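Repeat Five Residue (Rfr) protein or pentapeptide repeat protein (Cyanothece, PDB 2O6W) is of unknown function but folds into a pentapeptide-repeat beta helix, a stack of nearly square coils. Local coordinates at residues 62-73 with 82-93. Residues are numbered along the deposited sequence; the frame is centred on the assembly and turned at random.
Sequences NLSNANLYQSDL and ILVETNLSETDL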
loop_
_atom_site.group_PDB
_atom_site.type_symbol
_atom_site.label_atom_id
_atom_site.label_comp_id
_atom_site.label_asym_id
_atom_site.label_seq_id
_atom_site.Cartn_x
_atom_site.Cartn_y
_atom_site.Cartn_z
ATOM N N ASN A 62 -5.188 -9.744 2.865
ATOM C CA ASN A 62 -6.294 -9.478 1.960
ATOM C C ASN A 62 -6.892 -8.135 2.374
ATOM O O ASN A 62 -7.455 -8.008 3.458
ATOM C CB ASN A 62 -7.366 -10.564 2.052
ATOM C CG ASN A 62 -8.362 -10.497 0.896
ATOM O OD1 ASN A 62 -8.753 -9.413 0.451
ATOM N ND2 ASN A 62 -8.789 -11.654 0.421
ATOM N N LEU A 63 -6.755 -7.144 1.500
ATOM C CA LEU A 63 -7.257 -5.809 1.752
ATOM C C LEU A 63 -8.296 -5.408 0.710
ATOM O O LEU A 63 -8.612 -4.228 0.551
ATOM C CB LEU A 63 -6.093 -4.816 1.747
ATOM C CG LEU A 63 -5.225 -4.786 3.010
ATOM C CD1 LEU A 63 -3.821 -4.287 2.690
ATOM C CD2 LEU A 63 -5.889 -3.894 4.040
ATOM N N SER A 64 -8.825 -6.401 0.003
ATOM C CA SER A 64 -9.829 -6.181 -1.041
ATOM C C SER A 64 -10.958 -5.225 -0.640
ATOM O O SER A 64 -11.573 -5.386 0.407
ATOM C CB SER A 64 -10.439 -7.523 -1.457
ATOM O OG SER A 64 -9.462 -8.354 -2.069
ATOM N N ASN A 65 -11.215 -4.225 -1.474
ATOM C CA ASN A 65 -12.291 -3.280 -1.209
ATOM C C ASN A 65 -12.073 -2.458 0.051
ATOM O O ASN A 65 -13.000 -1.814 0.550
ATOM C CB ASN A 65 -13.619 -4.037 -1.096
ATOM C CG ASN A 65 -13.988 -4.751 -2.380
ATOM O OD1 ASN A 65 -14.402 -4.121 -3.356
ATOM N ND2 ASN A 65 -13.819 -6.063 -2.399
ATOM N N ALA A 66 -10.856 -2.485 0.586
ATOM C CA ALA A 66 -10.566 -1.702 1.784
ATOM C C ALA A 66 -10.296 -0.267 1.358
ATOM O O ALA A 66 -9.974 -0.014 0.204
ATOM C CB ALA A 66 -9.360 -2.264 2.505
ATOM N N ASN A 67 -10.445 0.668 2.286
ATOM C CA ASN A 67 -10.191 2.069 1.986
ATOM C C ASN A 67 -8.917 2.572 2.664
ATOM O O ASN A 67 -8.853 2.679 3.896
ATOM C CB ASN A 67 -11.370 2.943 2.422
ATOM C CG ASN A 67 -11.114 4.415 2.165
ATOM O OD1 ASN A 67 -10.408 4.766 1.214
ATOM N ND2 ASN A 67 -11.692 5.280 2.989
ATOM N N LEU A 68 -7.906 2.883 1.859
ATOM C CA LEU A 68 -6.634 3.378 2.387
ATOM C C LEU A 68 -6.322 4.777 1.863
ATOM O O LEU A 68 -5.175 5.222 1.881
ATOM C CB LEU A 68 -5.509 2.412 2.014
ATOM C CG LEU A 68 -5.703 1.018 2.623
ATOM C CD1 LEU A 68 -4.733 0.016 2.008
ATOM C CD2 LEU A 68 -5.509 1.108 4.124
ATOM N N TYR A 69 -7.367 5.464 1.409
ATOM C CA TYR A 69 -7.251 6.819 0.875
ATOM C C TYR A 69 -6.297 7.706 1.681
ATOM O O TYR A 69 -6.421 7.820 2.898
ATOM C CB TYR A 69 -8.637 7.470 0.814
ATOM C CG TYR A 69 -8.615 8.894 0.319
ATOM C CD1 TYR A 69 -8.216 9.194 -0.979
ATOM C CD2 TYR A 69 -8.982 9.947 1.156
ATOM C CE1 TYR A 69 -8.180 10.509 -1.432
ATOM C CE2 TYR A 69 -8.949 11.262 0.713
ATOM C CZ TYR A 69 -8.548 11.539 -0.580
ATOM O OH TYR A 69 -8.513 12.845 -1.021
ATOM N N GLN A 70 -5.348 8.321 0.977
ATOM C CA GLN A 70 -4.351 9.217 1.566
ATOM C C GLN A 70 -3.513 8.640 2.694
ATOM O O GLN A 70 -2.997 9.383 3.516
ATOM C CB GLN A 70 -5.014 10.503 2.062
ATOM C CG GLN A 70 -5.537 11.389 0.963
ATOM C CD GLN A 70 -5.926 12.766 1.472
ATOM O OE1 GLN A 70 -6.649 12.895 2.460
ATOM N NE2 GLN A 70 -5.453 13.802 0.791
ATOM N N SER A 71 -3.382 7.321 2.742
ATOM C CA SER A 71 -2.585 6.684 3.780
ATOM C C SER A 71 -1.111 6.602 3.373
ATOM O O SER A 71 -0.786 6.520 2.186
ATOM C CB SER A 71 -3.113 5.277 4.057
ATOM O OG SER A 71 -4.241 5.311 4.916
ATOM N N ASP A 72 -0.218 6.642 4.355
ATOM C CA ASP A 72 1.211 6.534 4.081
ATOM C C ASP A 72 1.541 5.041 4.167
ATOM O O ASP A 72 1.321 4.407 5.201
ATOM C CB ASP A 72 2.030 7.307 5.129
ATOM C CG ASP A 72 3.524 7.387 4.781
ATOM O OD1 ASP A 72 4.068 6.420 4.185
ATOM O OD2 ASP A 72 4.164 8.411 5.125
ATOM N N LEU A 73 2.067 4.489 3.078
ATOM C CA LEU A 73 2.426 3.078 3.023
ATOM C C LEU A 73 3.869 2.936 2.538
ATOM O O LEU A 73 4.249 1.909 1.970
ATOM C CB LEU A 73 1.483 2.339 2.060
ATOM C CG LEU A 73 -0.022 2.543 2.303
ATOM C CD1 LEU A 73 -0.844 1.848 1.219
ATOM C CD2 LEU A 73 -0.385 2.013 3.673
ATOM N N ILE A 82 -3.539 -9.401 -1.542
ATOM C CA ILE A 82 -4.742 -9.298 -2.361
ATOM C C ILE A 82 -5.325 -7.907 -2.128
ATOM O O ILE A 82 -5.719 -7.570 -1.010
ATOM C CB ILE A 82 -5.777 -10.385 -1.959
ATOM C CG1 ILE A 82 -5.140 -11.772 -2.122
ATOM C CG2 ILE A 82 -7.041 -10.259 -2.803
ATOM C CD1 ILE A 82 -5.964 -12.903 -1.573
ATOM N N LEU A 83 -5.375 -7.106 -3.189
ATOM C CA LEU A 83 -5.880 -5.743 -3.106
ATOM C C LEU A 83 -6.894 -5.458 -4.212
ATOM O O LEU A 83 -6.816 -4.435 -4.891
ATOM C CB LEU A 83 -4.707 -4.761 -3.209
ATOM C CG LEU A 83 -3.543 -5.035 -2.254
ATOM C CD1 LEU A 83 -2.345 -4.191 -2.610
ATOM C CD2 LEU A 83 -3.986 -4.755 -0.834
ATOM N N VAL A 84 -7.849 -6.363 -4.384
ATOM C CA VAL A 84 -8.868 -6.216 -5.413
ATOM C C VAL A 84 -9.845 -5.080 -5.118
ATOM O O VAL A 84 -10.514 -5.083 -4.089
ATOM C CB VAL A 84 -9.659 -7.539 -5.584
ATOM C CG1 VAL A 84 -10.837 -7.339 -6.526
ATOM C CG2 VAL A 84 -8.731 -8.620 -6.120
ATOM N N GLU A 85 -9.923 -4.117 -6.030
ATOM C CA GLU A 85 -10.818 -2.976 -5.881
ATOM C C GLU A 85 -10.530 -2.163 -4.625
ATOM O O GLU A 85 -11.426 -1.533 -4.067
ATOM C CB GLU A 85 -12.273 -3.447 -5.857
ATOM C CG GLU A 85 -12.797 -3.903 -7.205
ATOM C CD GLU A 85 -14.083 -4.712 -7.091
ATOM O OE1 GLU A 85 -15.072 -4.202 -6.517
ATOM O OE2 GLU A 85 -14.101 -5.866 -7.578
ATOM N N THR A 86 -9.279 -2.173 -4.185
ATOM C CA THR A 86 -8.882 -1.433 -2.996
ATOM C C THR A 86 -8.701 0.040 -3.339
ATOM O O THR A 86 -8.255 0.373 -4.440
ATOM C CB THR A 86 -7.544 -1.977 -2.438
ATOM O OG1 THR A 86 -7.705 -3.350 -2.062
ATOM C CG2 THR A 86 -7.086 -1.167 -1.231
ATOM N N ASN A 87 -9.050 0.927 -2.413
ATOM C CA ASN A 87 -8.866 2.352 -2.669
ATOM C C ASN A 87 -7.487 2.793 -2.180
ATOM O O ASN A 87 -7.297 3.042 -0.990
ATOM C CB ASN A 87 -9.942 3.193 -1.972
ATOM C CG ASN A 87 -9.809 4.685 -2.283
ATOM O OD1 ASN A 87 -9.043 5.082 -3.163
ATOM N ND2 ASN A 87 -10.560 5.511 -1.570
ATOM N N LEU A 88 -6.531 2.884 -3.100
ATOM C CA LEU A 88 -5.176 3.309 -2.755
ATOM C C LEU A 88 -4.867 4.686 -3.327
ATOM O O LEU A 88 -3.702 5.030 -3.511
ATOM C CB LEU A 88 -4.141 2.312 -3.290
ATOM C CG LEU A 88 -4.257 0.891 -2.744
ATOM C CD1 LEU A 88 -3.445 -0.064 -3.590
ATOM C CD2 LEU A 88 -3.812 0.868 -1.288
ATOM N N SER A 89 -5.897 5.476 -3.618
ATOM C CA SER A 89 -5.657 6.797 -4.188
ATOM C C SER A 89 -4.962 7.754 -3.219
ATOM O O SER A 89 -5.233 7.765 -2.016
ATOM C CB SER A 89 -6.961 7.419 -4.707
ATOM O OG SER A 89 -7.941 7.484 -3.692
ATOM N N GLU A 90 -4.047 8.543 -3.770
ATOM C CA GLU A 90 -3.259 9.510 -3.019
ATOM C C GLU A 90 -2.485 8.895 -1.858
ATOM O O GLU A 90 -2.216 9.556 -0.859
ATOM C CB GLU A 90 -4.149 10.651 -2.530
ATOM C CG GLU A 90 -4.838 11.356 -3.675
ATOM C CD GLU A 90 -5.315 12.751 -3.326
ATOM O OE1 GLU A 90 -6.017 13.353 -4.171
ATOM O OE2 GLU A 90 -4.982 13.249 -2.221
ATOM N N THR A 91 -2.128 7.623 -1.990
ATOM C CA THR A 91 -1.350 6.966 -0.953
ATOM C C THR A 91 0.133 7.111 -1.272
ATOM O O THR A 91 0.519 7.348 -2.420
ATOM C CB THR A 91 -1.662 5.453 -0.847
ATOM O OG1 THR A 91 -1.458 4.819 -2.123
ATOM C CG2 THR A 91 -3.090 5.243 -0.372
ATOM N N ASP A 92 0.967 6.976 -0.252
ATOM C CA ASP A 92 2.404 7.061 -0.457
ATOM C C ASP A 92 2.898 5.613 -0.450
ATOM O O ASP A 92 2.926 4.970 0.594
ATOM C CB ASP A 92 3.061 7.867 0.672
ATOM C CG ASP A 92 4.547 8.122 0.430
ATOM O OD1 ASP A 92 5.174 7.336 -0.312
ATOM O OD2 ASP A 92 5.097 9.098 0.997
ATOM N N LEU A 93 3.251 5.091 -1.621
ATOM C CA LEU A 93 3.749 3.722 -1.732
ATOM C C LEU A 93 5.220 3.699 -2.159
ATOM O O LEU A 93 5.675 2.764 -2.816
ATOM C CB LEU A 93 2.887 2.924 -2.721
ATOM C CG LEU A 93 1.627 2.309 -2.092
ATOM C CD1 LEU A 93 0.567 2.011 -3.141
ATOM C CD2 LEU A 93 2.022 1.040 -1.342
#
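Two successive coils of the right-handed quadrilateral beta helix of pentapeptide repeat proteins stack here, residues 62-73 on 82-93, in parallel register at a twenty-residue offset. Single bridges pair N62 with I82, N67 with N87 and D72 with D92, and type II turns L63-A66 and L68-S71 lie over L83-T86 and L88-T91. Within the N67 bridge, N87 N gives a straight bond to A66 O (2.9 Å, 173°), and L68 N gives a more bent one to N87 O. Inside the coil the leucines form a ladder: L68 CD1 meets L88 CD2 at 3.5 Å, both side chains running side by side. On the outer side N67 and N87 repeat this with amides, their planes 9° apart, although N87 ND2 gives N67 OD1 only a weak bond; N67 ND2 turns to N24. The side-chain oxygen of N62 bonds within its own coil: with CG anti to the backbone N (chi1 -166°), OD1 takes S64 N (3.0 Å) in an Asx turn, plus S64 OG, while ND2 lies 3.7 Å from I82 CD1. A leucine here would probably leave S64 N and OG without this shared acceptor and free the serine hydroxyl to turn. At the L68-S71 turn, Q70 OE1 accepts from R27, whereas Q70 NE2 donates to E90 OE2 at 3.1 Å, meeting the oxygen nearly in line with the carboxylate C-O bond of E90.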